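Local coordinates for dihydrodipicolinate synthase family protein (PDB 4DNH) that is of unknown function but folds as a TIM barrel with added helices, consistent with kinship to dihydrodipicolinate synthase-like enzymes, at residues I5-E10 with H354-F359; T320-T325 with Q347-L352; K31-V36 with A288-L293. One frame throughout, in Å; residues are numbered along the deposited sequence.

Contact 1 of 3, residues I5-E10 with H354-F359; sequences IDLPIE and HLAELF
Phe359 leaves the helix with CG anti to its backbone N (chi1 175°), while Leu7 holds CG beside its own N, opposite the carbonyl carbon (chi1 -63°), and the two side chains cross at about a right angle. Leu7 CD1 comes obliquely against the ring at Phe359 CD1, 3.8 Å away. One carbon further round, Ile5 CG2 lies 3.8 Å from Phe359 CE1, so two methyls from alternate residues of the strand meet neighbouring carbons of the ring. Ala356, one turn earlier, turns its methyl toward the strand, its CB 4.3 Å from Leu7 CB and 3.8 Å from Pro8 CD. Strand 4-9 pairs with strand 12-17 in an antiparallel β-hairpin that lies on helix 352-364, apart from the eight-stranded barrel; strand 5-9 and the helix segment run at 128° to each other, their axes approaching to 7.9 Å. Ile5 and Leu7 pair through their backbones with Tyr16 and Ala14 of the second strand. The side chains of Ile5 and Leu7 also reach Met378 of helix 371-384, extending the apolar layer. Just outside the two segments, Arg360 adds a polar link, donating to Pro8 O and forming a salt bridge with Glu357.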
ATOM      1  N   ILE A   5       2.311 -30.643   0.958  1.00 62.24           N
ATOM      2  CA  ILE A   5       0.867 -30.370   0.925  1.00 59.41           C
ATOM      3  C   ILE A   5       0.293 -30.574  -0.488  1.00 60.36           C
ATOM      4  O   ILE A   5       0.943 -30.235  -1.487  1.00 59.81           O
ATOM      5  CB  ILE A   5       0.539 -28.954   1.487  1.00 55.28           C
ATOM      6  CG1 ILE A   5      -0.974 -28.687   1.478  1.00 53.14           C
ATOM      7  CG2 ILE A   5       1.295 -27.859   0.735  1.00 52.88           C
ATOM      8  CD1 ILE A   5      -1.408 -27.604   2.439  1.00 51.19           C
ATOM      9  N   ASP A   6      -0.907 -31.146  -0.573  1.00 60.72           N
ATOM     10  CA  ASP A   6      -1.590 -31.275  -1.864  1.00 60.85           C
ATOM     11  C   ASP A   6      -2.392 -30.022  -2.191  1.00 55.12           C
ATOM     12  O   ASP A   6      -3.218 -29.588  -1.403  1.00 58.33           O
ATOM     13  CB  ASP A   6      -2.469 -32.523  -1.908  1.00 65.04           C
ATOM     14  CG  ASP A   6      -1.680 -33.782  -2.225  1.00 71.82           C
ATOM     15  OD1 ASP A   6      -0.538 -33.687  -2.736  1.00 75.06           O
ATOM     16  OD2 ASP A   6      -2.209 -34.878  -1.974  1.00 74.41           O
ATOM     17  N   LEU A   7      -2.123 -29.442  -3.355  1.00 52.23           N
ATOM     18  CA  LEU A   7      -2.679 -28.147  -3.744  1.00 49.69           C
ATOM     19  C   LEU A   7      -3.312 -28.203  -5.122  1.00 53.92           C
ATOM     20  O   LEU A   7      -2.888 -29.000  -5.967  1.00 57.86           O
ATOM     21  CB  LEU A   7      -1.600 -27.068  -3.734  1.00 44.55           C
ATOM     22  CG  LEU A   7      -0.914 -26.716  -2.418  1.00 43.91           C
ATOM     23  CD1 LEU A   7       0.155 -25.684  -2.714  1.00 45.20           C
ATOM     24  CD2 LEU A   7      -1.856 -26.175  -1.348  1.00 42.39           C
ATOM     25  N   PRO A   8      -4.332 -27.362  -5.355  1.00 56.52           N
ATOM     26  CA  PRO A   8      -5.000 -27.371  -6.656  1.00 59.74           C
ATOM     27  C   PRO A   8      -4.229 -26.654  -7.761  1.00 63.19           C
ATOM     28  O   PRO A   8      -3.770 -25.527  -7.573  1.00 58.99           O
ATOM     29  CB  PRO A   8      -6.337 -26.681  -6.390  1.00 59.05           C
ATOM     30  CG  PRO A   8      -6.180 -25.939  -5.114  1.00 57.32           C
ATOM     31  CD  PRO A   8      -5.008 -26.496  -4.367  1.00 56.38           C
ATOM     32  N   ILE A   9      -4.064 -27.357  -8.880  1.00 72.10           N
ATOM     33  CA  ILE A   9      -3.593 -26.794 -10.142  1.00 83.05           C
ATOM     34  C   ILE A   9      -4.448 -27.447 -11.212  1.00 95.02           C
ATOM     35  O   ILE A   9      -4.667 -28.664 -11.174  1.00 97.05           O
ATOM     36  CB  ILE A   9      -2.129 -27.167 -10.500  1.00 84.44           C
ATOM     37  CG1 ILE A   9      -1.300 -27.537  -9.267  1.00 86.73           C
ATOM     38  CG2 ILE A   9      -1.479 -26.066 -11.337  1.00 81.48           C
ATOM     39  CD1 ILE A   9       0.088 -28.061  -9.589  1.00 90.20           C
ATOM     40  N   GLU A  10      -4.915 -26.642 -12.167  1.00102.27           N
ATOM     41  CA  GLU A  10      -5.656 -27.131 -13.346  1.00106.14           C
ATOM     42  C   GLU A  10      -6.794 -28.102 -12.977  1.00 99.86           C
ATOM     43  O   GLU A  10      -6.826 -29.240 -13.456  1.00 95.37           O
ATOM     44  CB  GLU A  10      -4.705 -27.795 -14.366  1.00110.10           C
ATOM     45  CG  GLU A  10      -3.278 -27.247 -14.415  1.00111.85           C
ATOM     46  CD  GLU A  10      -3.026 -26.288 -15.565  1.00107.39           C
ATOM     47  OE1 GLU A  10      -3.772 -25.294 -15.698  1.00101.62           O
ATOM     48  OE2 GLU A  10      -2.065 -26.524 -16.331  1.00107.55           O
ATOM     49  N   HIS A 354      -5.792 -19.331  -6.944  1.00 38.51           N
ATOM     50  CA  HIS A 354      -4.940 -18.174  -6.778  1.00 37.23           C
ATOM     51  C   HIS A 354      -4.298 -18.152  -5.408  1.00 37.31           C
ATOM     52  O   HIS A 354      -3.125 -17.790  -5.281  1.00 36.30           O
ATOM     53  CB  HIS A 354      -5.737 -16.915  -7.029  1.00 36.30           C
ATOM     54  CG  HIS A 354      -4.979 -15.656  -6.752  1.00 36.75           C
ATOM     55  ND1 HIS A 354      -4.738 -15.221  -5.501  1.00 39.02           N
ATOM     56  CD2 HIS A 354      -4.406 -14.728  -7.611  1.00 37.68           C
ATOM     57  CE1 HIS A 354      -4.052 -14.065  -5.551  1.00 38.51           C
ATOM     58  NE2 HIS A 354      -3.857 -13.758  -6.852  1.00 38.99           N
ATOM     59  N   LEU A 355      -5.052 -18.556  -4.384  1.00 37.11           N
ATOM     60  CA  LEU A 355      -4.547 -18.589  -3.009  1.00 37.13           C
ATOM     61  C   LEU A 355      -3.480 -19.677  -2.830  1.00 37.27           C
ATOM     62  O   LEU A 355      -2.462 -19.454  -2.178  1.00 37.16           O
ATOM     63  CB  LEU A 355      -5.699 -18.745  -2.001  1.00 38.65           C
ATOM     64  CG  LEU A 355      -6.759 -17.631  -2.027  1.00 41.24           C
ATOM     65  CD1 LEU A 355      -7.949 -17.926  -1.142  1.00 41.04           C
ATOM     66  CD2 LEU A 355      -6.168 -16.277  -1.648  1.00 44.38           C
ATOM     67  N   ALA A 356      -3.705 -20.837  -3.440  1.00 39.31           N
ATOM     68  CA  ALA A 356      -2.704 -21.914  -3.473  1.00 41.06           C
ATOM     69  C   ALA A 356      -1.443 -21.482  -4.209  1.00 41.78           C
ATOM     70  O   ALA A 356      -0.339 -21.750  -3.742  1.00 45.24           O
ATOM     71  CB  ALA A 356      -3.278 -23.179  -4.103  1.00 41.53           C
ATOM     72  N   GLU A 357      -1.587 -20.809  -5.352  1.00 40.61           N
ATOM     73  CA  GLU A 357      -0.397 -20.329  -6.064  1.00 41.66           C
ATOM     74  C   GLU A 357       0.369 -19.308  -5.225  1.00 40.46           C
ATOM     75  O   GLU A 357       1.602 -19.391  -5.094  1.00 43.13           O
ATOM     76  CB  GLU A 357      -0.728 -19.799  -7.469  1.00 43.19           C
ATOM     77  CG  GLU A 357       0.469 -19.218  -8.234  1.00 44.75           C
ATOM     78  CD  GLU A 357       1.500 -20.259  -8.707  1.00 49.76           C
ATOM     79  OE1 GLU A 357       1.389 -21.451  -8.321  1.00 50.88           O
ATOM     80  OE2 GLU A 357       2.439 -19.879  -9.471  1.00 49.74           O
ATOM     81  N   LEU A 358      -0.370 -18.368  -4.646  1.00 38.79           N
ATOM     82  CA  LEU A 358       0.149 -17.446  -3.633  1.00 39.53           C
ATOM     83  C   LEU A 358       0.981 -18.166  -2.553  1.00 39.20           C
ATOM     84  O   LEU A 358       2.085 -17.749  -2.242  1.00 42.04           O
ATOM     85  CB  LEU A 358      -1.008 -16.657  -2.995  1.00 39.27           C
ATOM     86  CG  LEU A 358      -0.666 -15.394  -2.195  1.00 40.32           C
ATOM     87  CD1 LEU A 358      -1.840 -14.429  -2.166  1.00 39.99           C
ATOM     88  CD2 LEU A 358      -0.256 -15.747  -0.773  1.00 40.06           C
ATOM     89  N   PHE A 359       0.454 -19.245  -1.995  1.00 36.99           N
ATOM     90  CA  PHE A 359       1.199 -20.066  -1.037  1.00 36.58           C
ATOM     91  C   PHE A 359       2.541 -20.599  -1.592  1.00 37.27           C
ATOM     92  O   PHE A 359       3.568 -20.482  -0.916  1.00 37.16           O
ATOM     93  CB  PHE A 359       0.274 -21.171  -0.494  1.00 37.04           C
ATOM     94  CG  PHE A 359       0.934 -22.170   0.423  1.00 38.18           C
ATOM     95  CD1 PHE A 359       1.609 -23.282  -0.095  1.00 39.99           C
ATOM     96  CD2 PHE A 359       0.824 -22.041   1.806  1.00 38.65           C
ATOM     97  CE1 PHE A 359       2.193 -24.216   0.753  1.00 42.22           C
ATOM     98  CE2 PHE A 359       1.401 -22.976   2.665  1.00 40.88           C
ATOM     99  CZ  PHE A 359       2.089 -24.067   2.140  1.00 42.61           C
TER

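Contact 2 of 3, residues T320-T325 with Q347-L352; sequences TRFYKT and QSARSL
The backbones come closest at two points, with CA-CA separations of 6.5 Å for Phe322 and Ala349 and 5.9 Å for Thr325 and Gln347, where a 3-10 turn leading into helix 323-333 faces the loop ahead of helix 352-364. Ala349 presses its methyl over one face of the Phe322 ring, a CH-pi contact with CB 4.0 Å from the ring centroid and 24° off the normal. The opposite face is taken by the aliphatic CG of Arg321, which leaves the ring layered between two aliphatic groups. Arg350 bends at chi2 (-57°) and runs past both Thr325 and Phe322. Its CG packs 3.8 Å from Thr325 CG2, and further out the flat guanidinium lies with one face over Phe322 CB, CZ being 3.8 Å from that atom. The charge is buried and is met by backbone oxygens: Arg350 NH2 donates to Ile315 O and to Lys317 O. Thr325 OG1 bonds to Gln346 O, tying the helix to the same loop a second time. Directly after Arg350, Ser351 occupies the N-cap of helix 352-364, its OG bonded to His354 N, an N-capped loop-to-helix junction among the helices that follow the last strand of the TIM barrel.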
ATOM      1  N   THR A 320      -6.471  -6.138 -10.646  1.00 40.74           N
ATOM      2  CA  THR A 320      -5.488  -5.687  -9.668  1.00 38.91           C
ATOM      3  C   THR A 320      -6.057  -5.103  -8.374  1.00 37.51           C
ATOM      4  O   THR A 320      -5.410  -5.179  -7.320  1.00 37.15           O
ATOM      5  CB  THR A 320      -4.518  -4.714 -10.346  1.00 38.75           C
ATOM      6  OG1 THR A 320      -3.765  -5.455 -11.297  1.00 40.09           O
ATOM      7  CG2 THR A 320      -3.543  -4.100  -9.359  1.00 39.60           C
ATOM      8  N   ARG A 321      -7.263  -4.548  -8.443  1.00 36.23           N
ATOM      9  CA  ARG A 321      -7.864  -3.921  -7.272  1.00 36.62           C
ATOM     10  C   ARG A 321      -8.090  -4.906  -6.105  1.00 38.46           C
ATOM     11  O   ARG A 321      -8.393  -4.492  -4.979  1.00 40.09           O
ATOM     12  CB  ARG A 321      -9.139  -3.155  -7.638  1.00 37.93           C
ATOM     13  CG  ARG A 321     -10.307  -3.996  -8.155  1.00 40.25           C
ATOM     14  CD  ARG A 321     -11.445  -3.081  -8.583  1.00 44.99           C
ATOM     15  NE  ARG A 321     -12.608  -3.790  -9.138  1.00 49.37           N
ATOM     16  CZ  ARG A 321     -12.642  -4.357 -10.347  1.00 49.42           C
ATOM     17  NH1 ARG A 321     -11.573  -4.336 -11.127  1.00 48.06           N
ATOM     18  NH2 ARG A 321     -13.734  -4.983 -10.768  1.00 49.99           N
ATOM     19  N   PHE A 322      -7.907  -6.199  -6.372  1.00 38.51           N
ATOM     20  CA  PHE A 322      -8.158  -7.244  -5.375  1.00 37.80           C
ATOM     21  C   PHE A 322      -6.881  -7.744  -4.739  1.00 37.97           C
ATOM     22  O   PHE A 322      -6.900  -8.719  -3.994  1.00 41.96           O
ATOM     23  CB  PHE A 322      -8.959  -8.416  -5.971  1.00 38.24           C
ATOM     24  CG  PHE A 322     -10.346  -8.031  -6.443  1.00 36.09           C
ATOM     25  CD1 PHE A 322     -11.210  -7.322  -5.612  1.00 33.85           C
ATOM     26  CD2 PHE A 322     -10.780  -8.372  -7.720  1.00 36.48           C
ATOM     27  CE1 PHE A 322     -12.480  -6.954  -6.048  1.00 34.48           C
ATOM     28  CE2 PHE A 322     -12.048  -7.997  -8.159  1.00 38.11           C
ATOM     29  CZ  PHE A 322     -12.897  -7.284  -7.322  1.00 35.88           C
ATOM     30  N   TYR A 323      -5.772  -7.064  -5.006  1.00 35.88           N
ATOM     31  CA  TYR A 323      -4.509  -7.406  -4.360  1.00 34.97           C
ATOM     32  C   TYR A 323      -4.604  -7.501  -2.845  1.00 34.38           C
ATOM     33  O   TYR A 323      -3.893  -8.293  -2.231  1.00 35.09           O
ATOM     34  CB  TYR A 323      -3.410  -6.418  -4.740  1.00 35.29           C
ATOM     35  CG  TYR A 323      -3.493  -5.065  -4.078  1.00 35.66           C
ATOM     36  CD1 TYR A 323      -4.189  -4.020  -4.679  1.00 39.42           C
ATOM     37  CD2 TYR A 323      -2.825  -4.806  -2.880  1.00 33.78           C
ATOM     38  CE1 TYR A 323      -4.243  -2.761  -4.081  1.00 39.45           C
ATOM     39  CE2 TYR A 323      -2.873  -3.559  -2.286  1.00 33.07           C
ATOM     40  CZ  TYR A 323      -3.592  -2.552  -2.886  1.00 35.62           C
ATOM     41  OH  TYR A 323      -3.651  -1.319  -2.313  1.00 37.73           O
ATOM     42  N   LYS A 324      -5.493  -6.717  -2.241  1.00 32.47           N
ATOM     43  CA  LYS A 324      -5.551  -6.652  -0.789  1.00 31.53           C
ATOM     44  C   LYS A 324      -5.900  -8.005  -0.205  1.00 31.49           C
ATOM     45  O   LYS A 324      -5.487  -8.355   0.910  1.00 30.10           O
ATOM     46  CB  LYS A 324      -6.531  -5.584  -0.337  1.00 32.31           C
ATOM     47  CG  LYS A 324      -6.264  -4.231  -0.975  1.00 33.13           C
ATOM     48  CD  LYS A 324      -7.582  -3.596  -1.322  1.00 35.50           C
ATOM     49  CE  LYS A 324      -7.420  -2.459  -2.284  1.00 38.25           C
ATOM     50  NZ  LYS A 324      -8.601  -2.524  -3.167  1.00 40.47           N
ATOM     51  N   THR A 325      -6.636  -8.777  -0.990  1.00 31.15           N
ATOM     52  CA  THR A 325      -6.952 -10.128  -0.626  1.00 31.74           C
ATOM     53  C   THR A 325      -5.714 -11.009  -0.444  1.00 33.50           C
ATOM     54  O   THR A 325      -5.611 -11.725   0.557  1.00 35.75           O
ATOM     55  CB  THR A 325      -7.937 -10.709  -1.635  1.00 31.62           C
ATOM     56  OG1 THR A 325      -9.034  -9.794  -1.735  1.00 31.51           O
ATOM     57  CG2 THR A 325      -8.428 -12.097  -1.204  1.00 29.96           C
ATOM     58  N   GLN A 347     -12.472 -11.479   1.305  1.00 35.16           N
ATOM     59  CA  GLN A 347     -11.776 -12.771   1.389  1.00 33.66           C
ATOM     60  C   GLN A 347     -12.041 -13.609   0.136  1.00 33.19           C
ATOM     61  O   GLN A 347     -11.301 -14.549  -0.155  1.00 34.35           O
ATOM     62  CB  GLN A 347     -12.323 -13.664   2.495  1.00 33.99           C
ATOM     63  CG  GLN A 347     -12.632 -13.061   3.806  1.00 33.90           C
ATOM     64  CD  GLN A 347     -14.026 -12.537   3.897  1.00 32.70           C
ATOM     65  OE1 GLN A 347     -14.223 -11.336   3.736  1.00 32.28           O
ATOM     66  NE2 GLN A 347     -15.000 -13.410   4.189  1.00 30.72           N
ATOM     67  N   SER A 348     -13.149 -13.324  -0.538  1.00 31.88           N
ATOM     68  CA  SER A 348     -13.698 -14.246  -1.524  1.00 32.89           C
ATOM     69  C   SER A 348     -13.378 -13.804  -2.937  1.00 33.28           C
ATOM     70  O   SER A 348     -13.793 -14.448  -3.901  1.00 35.34           O
ATOM     71  CB  SER A 348     -15.218 -14.356  -1.356  1.00 32.78           C
ATOM     72  OG  SER A 348     -15.867 -13.170  -1.788  1.00 32.02           O
ATOM     73  N   ALA A 349     -12.631 -12.711  -3.051  1.00 32.08           N
ATOM     74  CA  ALA A 349     -12.379 -12.090  -4.347  1.00 32.76           C
ATOM     75  C   ALA A 349     -11.244 -12.747  -5.142  1.00 31.30           C
ATOM     76  O   ALA A 349     -11.055 -12.422  -6.290  1.00 31.44           O
ATOM     77  CB  ALA A 349     -12.151 -10.587  -4.187  1.00 32.71           C
ATOM     78  N   ARG A 350     -10.504 -13.669  -4.536  1.00 30.58           N
ATOM     79  CA  ARG A 350      -9.526 -14.464  -5.276  1.00 30.80           C
ATOM     80  C   ARG A 350      -9.931 -15.931  -5.252  1.00 32.20           C
ATOM     81  O   ARG A 350     -10.457 -16.406  -4.240  1.00 33.27           O
ATOM     82  CB  ARG A 350      -8.107 -14.302  -4.706  1.00 30.06           C
ATOM     83  CG  ARG A 350      -7.492 -12.912  -4.830  1.00 30.82           C
ATOM     84  CD  ARG A 350      -7.423 -12.384  -6.269  1.00 31.99           C
ATOM     85  NE  ARG A 350      -6.453 -11.295  -6.401  1.00 32.96           N
ATOM     86  CZ  ARG A 350      -6.208 -10.603  -7.518  1.00 35.37           C
ATOM     87  NH1 ARG A 350      -6.876 -10.849  -8.646  1.00 35.14           N
ATOM     88  NH2 ARG A 350      -5.279  -9.650  -7.509  1.00 35.60           N
ATOM     89  N   SER A 351      -9.691 -16.652  -6.354  1.00 32.06           N
ATOM     90  CA  SER A 351     -10.027 -18.077  -6.414  1.00 33.07           C
ATOM     91  C   SER A 351      -9.138 -18.836  -5.443  1.00 33.57           C
ATOM     92  O   SER A 351      -8.144 -18.306  -4.965  1.00 34.26           O
ATOM     93  CB  SER A 351      -9.841 -18.624  -7.821  1.00 35.37           C
ATOM     94  OG  SER A 351      -8.452 -18.690  -8.127  1.00 39.98           O
ATOM     95  N   LEU A 352      -9.515 -20.062  -5.135  1.00 34.59           N
ATOM     96  CA  LEU A 352      -8.707 -20.927  -4.311  1.00 37.01           C
ATOM     97  C   LEU A 352      -7.375 -21.200  -5.011  1.00 38.14           C
ATOM     98  O   LEU A 352      -6.317 -21.202  -4.373  1.00 39.21           O
ATOM     99  CB  LEU A 352      -9.450 -22.230  -4.045  1.00 40.50           C
ATOM    100  CG  LEU A 352      -8.704 -23.268  -3.209  1.00 46.07           C
ATOM    101  CD1 LEU A 352      -8.492 -22.764  -1.782  1.00 46.27           C
ATOM    102  CD2 LEU A 352      -9.437 -24.613  -3.225  1.00 48.89           C
TER

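Contact 3 of 3, residues K31-V36 with A288-L293; sequences KAFSRV and AALEAL
Ala32 begins the contact with its methyl turned to the helix, where CB meets the aliphatic part of Glu291 at CG, 4.3 Å away; the carboxylate of Glu291 leads off to a salt bridge with Arg28. Phe33 makes a more intimate approach. With CG beside its backbone N (chi1 -49°), its ring is laid over the helix surface, and Leu290 CB sits above one face, 3.7 Å from the ring centroid and 14° off the normal, as a CH-pi contact. The carbon CD1 of Phe33 is displaced past that methylene onto the backbone, 3.5 Å from Leu290 C. At Ser34 a water joins the two segments, accepting from Ser34 N at 2.6 Å and donating to Leu290 O at 2.7 Å, linking the loop amide to a helix carbonyl. Arg35 then crosses Leu293 at about a right angle: Leu293 CD1 packs 3.8 Å from Arg35 CG and also lies over one face of the guanidinium, off its centre. Hydrogen bonds hold that group, among them NH1 donating to Ser34 O at 2.7 Å, from above the carbonyl plane, and NE donating to Ile264 O. Val36 turns from the helix into the barrel, its N bonded to Asp273 OD1 and its backbone paired with Ala274. The loop thus enters strand 37-40 as that strand closes against strand 273-276, while helix 283-294 covers the approach: the first-to-last strand closure of a TIM barrel, at the end where its parallel strands begin.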
ATOM      1  N   LYS A  31      17.516   3.795  10.316  1.00 64.49           N
ATOM      2  CA  LYS A  31      18.835   4.357  10.032  1.00 70.67           C
ATOM      3  C   LYS A  31      19.811   3.361   9.380  1.00 69.45           C
ATOM      4  O   LYS A  31      20.790   3.773   8.759  1.00 71.29           O
ATOM      5  CB  LYS A  31      19.438   4.997  11.288  1.00 76.59           C
ATOM      6  CG  LYS A  31      18.963   6.424  11.511  1.00 82.59           C
ATOM      7  CD  LYS A  31      18.841   6.761  12.990  1.00 88.76           C
ATOM      8  CE  LYS A  31      20.169   7.189  13.598  1.00 92.41           C
ATOM      9  NZ  LYS A  31      19.977   7.704  14.981  1.00 94.54           N
ATOM     10  N   ALA A  32      19.538   2.065   9.508  1.00 65.84           N
ATOM     11  CA  ALA A  32      20.337   1.046   8.830  1.00 66.07           C
ATOM     12  C   ALA A  32      20.081   1.030   7.318  1.00 66.44           C
ATOM     13  O   ALA A  32      20.853   0.429   6.564  1.00 69.09           O
ATOM     14  CB  ALA A  32      20.081  -0.331   9.436  1.00 64.57           C
ATOM     15  N   PHE A  33      19.002   1.688   6.883  1.00 63.30           N
ATOM     16  CA  PHE A  33      18.643   1.756   5.459  1.00 60.10           C
ATOM     17  C   PHE A  33      19.218   2.994   4.778  1.00 62.44           C
ATOM     18  O   PHE A  33      19.482   4.014   5.424  1.00 66.30           O
ATOM     19  CB  PHE A  33      17.119   1.768   5.247  1.00 55.97           C
ATOM     20  CG  PHE A  33      16.369   0.704   5.999  1.00 52.77           C
ATOM     21  CD1 PHE A  33      16.982  -0.487   6.381  1.00 53.78           C
ATOM     22  CD2 PHE A  33      15.027   0.888   6.296  1.00 49.10           C
ATOM     23  CE1 PHE A  33      16.280  -1.462   7.070  1.00 51.98           C
ATOM     24  CE2 PHE A  33      14.317  -0.083   6.972  1.00 48.45           C
ATOM     25  CZ  PHE A  33      14.944  -1.264   7.358  1.00 49.48           C
ATOM     26  N   SER A  34      19.386   2.893   3.463  1.00 59.99           N
ATOM     27  CA  SER A  34      19.764   4.020   2.630  1.00 59.58           C
ATOM     28  C   SER A  34      18.575   4.452   1.787  1.00 59.52           C
ATOM     29  O   SER A  34      18.749   5.100   0.751  1.00 59.82           O
ATOM     30  CB  SER A  34      20.943   3.648   1.726  1.00 58.67           C
ATOM     31  OG  SER A  34      20.637   2.551   0.886  1.00 56.69           O
ATOM     32  N   ARG A  35      17.374   4.066   2.225  1.00 55.23           N
ATOM     33  CA  ARG A  35      16.127   4.454   1.571  1.00 52.37           C
ATOM     34  C   ARG A  35      15.096   4.823   2.620  1.00 51.25           C
ATOM     35  O   ARG A  35      15.191   4.360   3.754  1.00 51.08           O
ATOM     36  CB  ARG A  35      15.573   3.293   0.745  1.00 51.84           C
ATOM     37  CG  ARG A  35      16.453   2.825  -0.404  1.00 53.62           C
ATOM     38  CD  ARG A  35      16.408   3.782  -1.575  1.00 54.27           C
ATOM     39  NE  ARG A  35      17.277   3.331  -2.660  1.00 56.18           N
ATOM     40  CZ  ARG A  35      18.563   3.649  -2.772  1.00 57.52           C
ATOM     41  NH1 ARG A  35      19.144   4.430  -1.869  1.00 57.11           N
ATOM     42  NH2 ARG A  35      19.272   3.184  -3.789  1.00 58.40           N
ATOM     43  N   VAL A  36      14.112   5.640   2.231  1.00 50.98           N
ATOM     44  CA  VAL A  36      12.885   5.866   3.016  1.00 49.43           C
ATOM     45  C   VAL A  36      11.739   4.966   2.527  1.00 49.67           C
ATOM     46  O   VAL A  36      11.180   5.169   1.437  1.00 49.78           O
ATOM     47  CB  VAL A  36      12.441   7.342   2.967  1.00 50.94           C
ATOM     48  CG1 VAL A  36      11.181   7.554   3.803  1.00 52.42           C
ATOM     49  CG2 VAL A  36      13.559   8.244   3.462  1.00 49.95           C
ATOM     50  N   ALA A 288      15.070  -6.832   5.700  1.00 48.46           N
ATOM     51  CA  ALA A 288      16.380  -7.478   5.540  1.00 49.65           C
ATOM     52  C   ALA A 288      17.120  -6.985   4.300  1.00 51.07           C
ATOM     53  O   ALA A 288      18.340  -6.833   4.320  1.00 55.47           O
ATOM     54  CB  ALA A 288      16.234  -8.993   5.502  1.00 48.62           C
ATOM     55  N   ALA A 289      16.376  -6.728   3.231  1.00 48.68           N
ATOM     56  CA  ALA A 289      16.976  -6.297   1.975  1.00 47.84           C
ATOM     57  C   ALA A 289      17.333  -4.819   1.980  1.00 48.27           C
ATOM     58  O   ALA A 289      18.367  -4.435   1.451  1.00 54.29           O
ATOM     59  CB  ALA A 289      16.075  -6.645   0.806  1.00 45.95           C
ATOM     60  N   LEU A 290      16.491  -3.994   2.578  1.00 46.24           N
ATOM     61  CA  LEU A 290      16.807  -2.585   2.738  1.00 49.64           C
ATOM     62  C   LEU A 290      18.044  -2.381   3.612  1.00 53.94           C
ATOM     63  O   LEU A 290      18.771  -1.399   3.443  1.00 56.41           O
ATOM     64  CB  LEU A 290      15.617  -1.822   3.322  1.00 48.79           C
ATOM     65  CG  LEU A 290      14.402  -1.615   2.410  1.00 46.07           C
ATOM     66  CD1 LEU A 290      13.207  -1.162   3.227  1.00 45.10           C
ATOM     67  CD2 LEU A 290      14.671  -0.636   1.285  1.00 45.13           C
ATOM     68  N   GLU A 291      18.287  -3.304   4.538  1.00 55.01           N
ATOM     69  CA  GLU A 291      19.505  -3.258   5.331  1.00 58.98           C
ATOM     70  C   GLU A 291      20.729  -3.545   4.463  1.00 60.49           C
ATOM     71  O   GLU A 291      21.714  -2.803   4.510  1.00 62.82           O
ATOM     72  CB  GLU A 291      19.450  -4.229   6.507  1.00 61.85           C
ATOM     73  CG  GLU A 291      20.674  -4.122   7.410  1.00 68.85           C
ATOM     74  CD  GLU A 291      20.780  -5.237   8.440  1.00 76.74           C
ATOM     75  OE1 GLU A 291      19.870  -6.091   8.524  1.00 76.71           O
ATOM     76  OE2 GLU A 291      21.791  -5.260   9.172  1.00 82.06           O
ATOM     77  N   ALA A 292      20.663  -4.617   3.676  1.00 60.60           N
ATOM     78  CA  ALA A 292      21.747  -4.973   2.754  1.00 63.28           C
ATOM     79  C   ALA A 292      22.060  -3.835   1.765  1.00 63.28           C
ATOM     80  O   ALA A 292      23.227  -3.497   1.562  1.00 65.77           O
ATOM     81  CB  ALA A 292      21.426  -6.265   2.018  1.00 63.25           C
ATOM     82  N   LEU A 293      21.019  -3.235   1.180  1.00 59.57           N
ATOM     83  CA  LEU A 293      21.169  -2.076   0.292  1.00 57.56           C
ATOM     84  C   LEU A 293      21.857  -0.899   0.986  1.00 59.88           C
ATOM     85  O   LEU A 293      22.724  -0.243   0.390  1.00 64.01           O
ATOM     86  CB  LEU A 293      19.809  -1.625  -0.215  1.00 54.36           C
ATOM     87  CG  LEU A 293      19.615  -1.039  -1.611  1.00 54.40           C
ATOM     88  CD1 LEU A 293      18.305  -0.269  -1.628  1.00 53.86           C
ATOM     89  CD2 LEU A 293      20.749  -0.153  -2.086  1.00 55.45           C
TER
HETATM   90  O   HOH W   1      18.518   0.856   2.070  1.00 42.08           O

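How the contacts relate
Contacts 1 and 2 are neighbours, their centres 14 Å apart, and share helix 352-364: the loop of contact 2 runs into that helix, whose next residues carry contact 1. They touch directly, Pro8 CG lying 4.0 Å from Leu352 CD2. Contact 3 is remote, its centre 33 Å from that of contact 1 and 30 Å from that of contact 2, on the opposite side of the chain's centre from contact 2. Along the chain, contacts 3 and 2 follow in series, both nested within the span closed by contact 1. The N-terminal hairpin is therefore joined to the late helices, while contact 3 lies where the chain enters the first barrel strand, next to the last.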